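Local coordinates for cellulose-binding protein, X158 (PDB 2X34) that binds the polyisoprenoid chain of ubiquinone-8 inside a YceI-like domain and is implicated in plant cell wall breakdown, at residues A[10-15]-A[169-174]; A[129-134]-A[165-170]. All coordinates share one frame; numbering follows the deposited sequence.

Contact 1 (A[10-15]-A[169-174]); sequences TASFLN and VLFYEA. With UQ8 (Ubiquinone-8), chain C.
F13 and V169 form an antiparallel hydrogen-bonded pair between strands 3-20 and 163-173. F13 N donates a hydrogen bond to V169 O at 2.9 Å, and V169 N donates one to F13 O at 3.1 Å. The second bond is the more bent, with 147° at the hydrogen. One residue earlier, S12 CA lies 3.2 Å from V169 O in a CA-H...O contact. Beyond this pair a side chain takes over the bonding. S12 OG accepts a hydrogen bond from F171 N at 3.0 Å, nearly straight at 166°. The hydroxyl sits beside its own backbone N, anti to the carbonyl carbon (chi1 -62°), which turns it to the F171 amide. It is also hydrogen-bonded to D8 O, so one hydroxyl joins the irregular part of strand 3-20 to strand 163-173.

The apolar contacts lie on the face that carries F13, V169 and F171. The far end of the F13 ring meets V169, with CZ 3.5 Å from CG2, and V169 N stands over the centre of one ring face. A11 CB touches F171 CD2 at 3.8 Å. A11 O approaches the edge of the F171 ring, 3.3 Å from CE2.

L14, L170 and Y172 turn to the ubiquinone-8 tail instead. L170 CD1 is 3.6 Å from the ligand's C38, and Y172 OH, hydrogen-bonded to Q44 O, lies near C41. The arrangement is that of two neighbouring strands in the curled antiparallel sheet of a YceI-like fold, with one face lining the isoprenoid pocket.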
# COMPACT_ATOMS: atom_id res chain seq x y z
N THR A 10 -2.08 12.93 -5.09
CA THR A 10 -2.58 13.67 -3.94
C THR A 10 -3.98 13.20 -3.45
O THR A 10 -4.29 13.32 -2.26
CB THR A 10 -2.48 15.21 -4.16
OG1 THR A 10 -3.21 15.59 -5.31
CG2 THR A 10 -1.01 15.63 -4.36
N ALA A 11 -4.79 12.61 -4.33
CA ALA A 11 -6.11 12.09 -3.91
C ALA A 11 -6.06 10.71 -3.28
O ALA A 11 -7.00 10.30 -2.61
CB ALA A 11 -7.12 12.09 -5.11
N SER A 12 -4.97 9.98 -3.51
CA SER A 12 -4.87 8.57 -3.15
C SER A 12 -4.24 8.44 -1.76
O SER A 12 -3.44 9.28 -1.37
CB SER A 12 -4.00 7.85 -4.19
OG SER A 12 -4.55 7.89 -5.52
N PHE A 13 -4.60 7.40 -1.01
CA PHE A 13 -3.99 7.17 0.30
C PHE A 13 -3.79 5.68 0.55
O PHE A 13 -4.46 4.84 -0.03
CB PHE A 13 -4.79 7.82 1.45
CG PHE A 13 -6.10 7.14 1.77
CD1 PHE A 13 -6.14 6.00 2.56
CD2 PHE A 13 -7.29 7.68 1.33
CE1 PHE A 13 -7.35 5.39 2.88
CE2 PHE A 13 -8.51 7.06 1.64
CZ PHE A 13 -8.53 5.92 2.42
N LEU A 14 -2.81 5.39 1.39
CA LEU A 14 -2.60 4.04 1.88
C LEU A 14 -2.16 4.13 3.34
O LEU A 14 -1.17 4.80 3.69
CB LEU A 14 -1.59 3.29 1.04
CG LEU A 14 -1.32 1.85 1.48
CD1 LEU A 14 -0.80 1.01 0.31
CD2 LEU A 14 -0.34 1.82 2.66
N ASN A 15 -2.96 3.46 4.18
CA ASN A 15 -2.82 3.50 5.62
C ASN A 15 -2.40 2.12 6.11
O ASN A 15 -2.63 1.10 5.45
CB ASN A 15 -4.17 3.86 6.29
CG ASN A 15 -4.65 5.27 5.96
OD1 ASN A 15 -3.88 6.15 5.56
ND2 ASN A 15 -5.94 5.49 6.17
N VAL A 169 -7.16 3.65 -0.81
CA VAL A 169 -8.07 4.11 -1.85
C VAL A 169 -7.21 4.87 -2.86
O VAL A 169 -6.58 5.89 -2.52
CB VAL A 169 -9.20 4.98 -1.28
CG1 VAL A 169 -10.12 5.49 -2.41
CG2 VAL A 169 -10.02 4.16 -0.20
N LEU A 170 -7.15 4.35 -4.08
CA LEU A 170 -6.30 4.88 -5.13
C LEU A 170 -7.17 5.36 -6.27
O LEU A 170 -8.18 4.72 -6.61
CB LEU A 170 -5.36 3.80 -5.68
CG LEU A 170 -4.62 2.96 -4.66
CD1 LEU A 170 -3.96 1.74 -5.32
CD2 LEU A 170 -3.61 3.80 -3.91
N PHE A 171 -6.75 6.46 -6.87
CA PHE A 171 -7.48 7.04 -7.99
C PHE A 171 -6.51 7.10 -9.15
O PHE A 171 -5.41 7.69 -9.04
CB PHE A 171 -8.01 8.45 -7.66
CG PHE A 171 -9.00 8.48 -6.52
CD1 PHE A 171 -10.37 8.36 -6.75
CD2 PHE A 171 -8.56 8.62 -5.21
CE1 PHE A 171 -11.30 8.40 -5.68
CE2 PHE A 171 -9.47 8.65 -4.15
CZ PHE A 171 -10.84 8.54 -4.39
N TYR A 172 -6.88 6.45 -10.23
CA TYR A 172 -6.08 6.43 -11.44
C TYR A 172 -6.83 7.21 -12.52
O TYR A 172 -8.07 7.11 -12.62
CB TYR A 172 -5.83 4.99 -11.89
CG TYR A 172 -4.82 4.25 -11.07
CD1 TYR A 172 -3.46 4.29 -11.41
CD2 TYR A 172 -5.20 3.48 -9.98
CE1 TYR A 172 -2.51 3.61 -10.66
CE2 TYR A 172 -4.24 2.79 -9.21
CZ TYR A 172 -2.90 2.86 -9.57
OH TYR A 172 -1.93 2.18 -8.86
N GLU A 173 -6.08 7.99 -13.30
CA GLU A 173 -6.67 8.85 -14.34
C GLU A 173 -6.10 8.56 -15.71
O GLU A 173 -4.89 8.51 -15.88
CB GLU A 173 -6.39 10.32 -14.04
CG GLU A 173 -7.27 10.91 -13.00
CD GLU A 173 -8.57 11.54 -13.51
OE1 GLU A 173 -8.81 11.70 -14.72
OE2 GLU A 173 -9.36 11.89 -12.64
N ALA A 174 -6.98 8.41 -16.69
CA ALA A 174 -6.56 8.29 -18.08
C ALA A 174 -6.17 9.67 -18.57
O ALA A 174 -6.62 10.65 -18.01
CB ALA A 174 -7.69 7.73 -18.92
C45 UQ8 C . -7.14 -3.34 -10.49
C44 UQ8 C . -6.57 -2.08 -11.03
C46 UQ8 C . -7.37 -1.40 -12.12
C43 UQ8 C . -5.40 -1.55 -10.59
C42 UQ8 C . -4.49 -2.12 -9.51
C41 UQ8 C . -4.04 -0.93 -8.63
C39 UQ8 C . -3.09 -1.39 -7.57
C40 UQ8 C . -1.66 -1.54 -7.98
C38 UQ8 C . -3.53 -1.67 -6.33
C37 UQ8 C . -2.65 -2.14 -5.18
C36 UQ8 C . -3.07 -3.56 -4.81
C34 UQ8 C . -2.44 -4.12 -3.54
C35 UQ8 C . -2.91 -5.48 -3.09
C33 UQ8 C . -1.53 -3.42 -2.84
C32 UQ8 C . -0.85 -3.96 -1.57
C31 UQ8 C . -0.75 -2.86 -0.52
C29 UQ8 C . 0.24 -3.22 0.59
C30 UQ8 C . 0.02 -4.46 1.42
C28 UQ8 C . 1.28 -2.40 0.80
C27 UQ8 C . 2.34 -2.60 1.88
C26 UQ8 C . 2.13 -1.44 2.87
C24 UQ8 C . 3.18 -1.38 3.98
C25 UQ8 C . 4.59 -0.96 3.68
C23 UQ8 C . 2.76 -1.69 5.21
C22 UQ8 C . 3.59 -1.70 6.49
C21 UQ8 C . 3.99 -3.15 6.85
C19 UQ8 C . 4.42 -3.38 8.29
C20 UQ8 C . 4.67 -4.80 8.70
C18 UQ8 C . 4.55 -2.37 9.18
C17 UQ8 C . 4.99 -2.60 10.64
C16 UQ8 C . 4.25 -1.56 11.48
C14 UQ8 C . 4.44 -1.55 13.00
C15 UQ8 C . 3.94 -2.71 13.83
C13 UQ8 C . 5.03 -0.46 13.57
C12 UQ8 C . 5.27 -0.29 15.07
C11 UQ8 C . 4.98 1.16 15.51
C9 UQ8 C . 5.14 1.25 17.00
C10 UQ8 C . 3.98 0.77 17.86
C8 UQ8 C . 6.29 1.76 17.49
C7 UQ8 C . 6.68 1.94 18.96
C6 UQ8 C . 7.02 3.38 19.21
C1 UQ8 C . 8.33 4.03 18.86
C1M UQ8 C . 9.50 3.30 18.26
C2 UQ8 C . 8.49 5.48 19.16
O2 UQ8 C . 9.55 6.05 18.91
C3 UQ8 C . 7.42 6.29 19.79
O3 UQ8 C . 7.62 7.63 20.02
C3M UQ8 C . 8.73 8.17 20.77
C4 UQ8 C . 6.14 5.61 20.11
O4 UQ8 C . 5.06 6.27 20.64
C4M UQ8 C . 5.21 7.12 21.79
C5 UQ8 C . 5.96 4.19 19.82
O5 UQ8 C . 4.87 3.71 20.06

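Contact 2 (A[129-134]-A[165-170]); sequences VQNQSP and PVDFVL. With UQ8 (Ubiquinone-8), chain C.
V166 meets N131 only through its backbone, with V166 O 3.7 Å from N131 ND2. Its side chain belongs to the pocket: CG1 packs against the ubiquinone-8 tail at C29. D167 comes next and meets N131 through its carboxylate. N131 ND2 donates to D167 OD1 at 2.9 Å in an almost straight bond of 176°. The carboxylate oxygen lies in the amide plane of N131, but the donor comes from above the carboxylate plane. The two flat groups are turned 47° from each other. A water bridges the same pair, donating to D167 OD1 and to N131 OD1.

F168 uses both its backbone and its ring. F168 N donates to N131 OD1 at 3.0 Å, so a side-chain oxygen replaces a backbone carbonyl here. N131 CG lies between its backbone N and carbonyl carbon (chi1 53°), which carries the amide across to the D167-F168 backbone. ND2 donates also to S133 O, and these bonds fix the rotation of the amide. N131 CB makes an off-centre CH-pi contact with the F168 ring. CZ of that ring is 3.6 Å from ligand atom C34. With an alanine at N131, F168 N and D167 OD1 would probably lose these partners, and the loop at S133 would be held less firmly.

V169 CG2 lies 3.6 Å from Q130 OE1, the two side chains running side by side. L170 closes the account with a backbone pair: V129 N donates to L170 O at 2.7 Å, and L170 N to V129 O at 2.8 Å. V129 CG2 approaches ligand atom C46. This is an antiparallel strand pair in which strand 126-138 breaks while strand 163-173 runs on, in the wall of the ubiquinone-8 pocket of a YceI-like domain.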
# COMPACT_ATOMS: atom_id res chain seq x y z
N VAL A 129 -9.72 2.54 -7.06
CA VAL A 129 -9.30 1.17 -6.74
C VAL A 129 -9.00 1.07 -5.25
O VAL A 129 -8.26 1.87 -4.69
CB VAL A 129 -8.11 0.71 -7.60
CG1 VAL A 129 -7.77 -0.76 -7.34
CG2 VAL A 129 -8.41 0.92 -9.12
N GLN A 130 -9.65 0.11 -4.60
CA GLN A 130 -9.52 -0.03 -3.16
C GLN A 130 -9.60 -1.51 -2.77
O GLN A 130 -10.09 -2.36 -3.55
CB GLN A 130 -10.54 0.87 -2.45
CG GLN A 130 -11.98 0.49 -2.63
CD GLN A 130 -12.91 1.60 -2.16
OE1 GLN A 130 -12.81 2.08 -1.02
NE2 GLN A 130 -13.80 2.02 -3.01
N ASN A 131 -9.01 -1.85 -1.63
CA ASN A 131 -9.10 -3.23 -1.16
C ASN A 131 -10.55 -3.50 -0.80
O ASN A 131 -11.17 -2.74 -0.06
CB ASN A 131 -8.15 -3.51 0.02
CG ASN A 131 -8.31 -2.53 1.18
OD1 ASN A 131 -8.12 -1.31 1.01
ND2 ASN A 131 -8.67 -3.04 2.35
N GLN A 132 -11.10 -4.59 -1.33
CA GLN A 132 -12.53 -4.91 -1.12
C GLN A 132 -12.75 -5.37 0.32
O GLN A 132 -13.75 -5.04 0.94
CB GLN A 132 -13.02 -5.99 -2.11
CG GLN A 132 -14.45 -6.56 -1.81
CD GLN A 132 -15.57 -5.54 -1.97
OE1 GLN A 132 -15.39 -4.50 -2.56
NE2 GLN A 132 -16.74 -5.86 -1.42
N SER A 133 -11.79 -6.13 0.83
CA SER A 133 -11.87 -6.76 2.13
C SER A 133 -10.76 -6.28 3.00
O SER A 133 -9.73 -5.83 2.51
CB SER A 133 -11.77 -8.28 1.99
OG SER A 133 -11.20 -8.66 0.74
N PRO A 134 -10.94 -6.40 4.32
CA PRO A 134 -9.80 -6.10 5.16
C PRO A 134 -8.62 -6.96 4.72
O PRO A 134 -8.80 -8.10 4.29
CB PRO A 134 -10.30 -6.42 6.57
CG PRO A 134 -11.83 -6.30 6.44
CD PRO A 134 -12.09 -6.89 5.11
N PRO A 165 -2.92 -4.47 9.63
CA PRO A 165 -3.93 -4.16 8.62
C PRO A 165 -3.47 -3.03 7.70
O PRO A 165 -2.78 -2.10 8.14
CB PRO A 165 -5.15 -3.73 9.44
CG PRO A 165 -4.96 -4.36 10.79
CD PRO A 165 -3.47 -4.34 11.00
N VAL A 166 -3.85 -3.14 6.43
CA VAL A 166 -3.51 -2.14 5.42
C VAL A 166 -4.78 -1.86 4.66
O VAL A 166 -5.55 -2.79 4.36
CB VAL A 166 -2.40 -2.67 4.47
CG1 VAL A 166 -2.17 -1.68 3.33
CG2 VAL A 166 -1.10 -2.94 5.25
N ASP A 167 -5.04 -0.57 4.42
CA ASP A 167 -6.17 -0.12 3.63
C ASP A 167 -5.73 0.96 2.68
O ASP A 167 -4.84 1.72 3.01
CB ASP A 167 -7.25 0.42 4.55
CG ASP A 167 -8.01 -0.67 5.25
OD1 ASP A 167 -8.87 -1.29 4.60
OD2 ASP A 167 -7.73 -0.91 6.45
N PHE A 168 -6.34 1.01 1.49
CA PHE A 168 -5.98 2.04 0.52
C PHE A 168 -7.13 2.40 -0.38
O PHE A 168 -8.01 1.59 -0.65
CB PHE A 168 -4.77 1.61 -0.34
CG PHE A 168 -4.93 0.24 -0.99
CD1 PHE A 168 -5.55 0.11 -2.24
CD2 PHE A 168 -4.45 -0.91 -0.36
CE1 PHE A 168 -5.69 -1.14 -2.83
CE2 PHE A 168 -4.59 -2.15 -0.94
CZ PHE A 168 -5.22 -2.26 -2.18
N VAL A 169 -7.16 3.65 -0.81
CA VAL A 169 -8.07 4.11 -1.85
C VAL A 169 -7.21 4.87 -2.86
O VAL A 169 -6.58 5.89 -2.52
CB VAL A 169 -9.20 4.98 -1.28
CG1 VAL A 169 -10.12 5.49 -2.41
CG2 VAL A 169 -10.02 4.16 -0.20
N LEU A 170 -7.15 4.35 -4.08
CA LEU A 170 -6.30 4.88 -5.13
C LEU A 170 -7.17 5.36 -6.27
O LEU A 170 -8.18 4.72 -6.61
CB LEU A 170 -5.36 3.80 -5.68
CG LEU A 170 -4.62 2.96 -4.66
CD1 LEU A 170 -3.96 1.74 -5.32
CD2 LEU A 170 -3.61 3.80 -3.91
C45 UQ8 C . -7.14 -3.34 -10.49
C44 UQ8 C . -6.57 -2.08 -11.03
C46 UQ8 C . -7.37 -1.40 -12.12
C43 UQ8 C . -5.40 -1.55 -10.59
C42 UQ8 C . -4.49 -2.12 -9.51
C41 UQ8 C . -4.04 -0.93 -8.63
C39 UQ8 C . -3.09 -1.39 -7.57
C40 UQ8 C . -1.66 -1.54 -7.98
C38 UQ8 C . -3.53 -1.67 -6.33
C37 UQ8 C . -2.65 -2.14 -5.18
C36 UQ8 C . -3.07 -3.56 -4.81
C34 UQ8 C . -2.44 -4.12 -3.54
C35 UQ8 C . -2.91 -5.48 -3.09
C33 UQ8 C . -1.53 -3.42 -2.84
C32 UQ8 C . -0.85 -3.96 -1.57
C31 UQ8 C . -0.75 -2.86 -0.52
C29 UQ8 C . 0.24 -3.22 0.59
C30 UQ8 C . 0.02 -4.46 1.42
C28 UQ8 C . 1.28 -2.40 0.80
C27 UQ8 C . 2.34 -2.60 1.88
C26 UQ8 C . 2.13 -1.44 2.87
C24 UQ8 C . 3.18 -1.38 3.98
C25 UQ8 C . 4.59 -0.96 3.68
C23 UQ8 C . 2.76 -1.69 5.21
C22 UQ8 C . 3.59 -1.70 6.49
C21 UQ8 C . 3.99 -3.15 6.85
C19 UQ8 C . 4.42 -3.38 8.29
C20 UQ8 C . 4.67 -4.80 8.70
C18 UQ8 C . 4.55 -2.37 9.18
C17 UQ8 C . 4.99 -2.60 10.64
C16 UQ8 C . 4.25 -1.56 11.48
C14 UQ8 C . 4.44 -1.55 13.00
C15 UQ8 C . 3.94 -2.71 13.83
C13 UQ8 C . 5.03 -0.46 13.57
C12 UQ8 C . 5.27 -0.29 15.07
C11 UQ8 C . 4.98 1.16 15.51
C9 UQ8 C . 5.14 1.25 17.00
C10 UQ8 C . 3.98 0.77 17.86
C8 UQ8 C . 6.29 1.76 17.49
C7 UQ8 C . 6.68 1.94 18.96
C6 UQ8 C . 7.02 3.38 19.21
C1 UQ8 C . 8.33 4.03 18.86
C1M UQ8 C . 9.50 3.30 18.26
C2 UQ8 C . 8.49 5.48 19.16
O2 UQ8 C . 9.55 6.05 18.91
C3 UQ8 C . 7.42 6.29 19.79
O3 UQ8 C . 7.62 7.63 20.02
C3M UQ8 C . 8.73 8.17 20.77
C4 UQ8 C . 6.14 5.61 20.11
O4 UQ8 C . 5.06 6.27 20.64
C4M UQ8 C . 5.21 7.12 21.79
C5 UQ8 C . 5.96 4.19 19.82
O5 UQ8 C . 4.87 3.71 20.06
O HOH W 1 -10.01 0.49 2.75

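Contacts 1 and 2 share strand 163-173, which lies between strands 3-20 and 126-138 in one sheet. V169 and L170 belong to both: V169 pairs with F13 on one side, and L170 with V129 on the other. The contact centres are about 11 Å apart. N15 N, 2.8 Å from D167 O, probably hydrogen-bonds to it and links the two directly. F13 O also packs on F168 CB at 3.3 Å. Together L14 and Y172 of contact 1, V129, V166 and F168 of contact 2, and the shared L170 line part of the ubiquinone-8 pocket along the isoprenoid tail. K20 and R62 hydrogen-bond to the ligand outside both contacts.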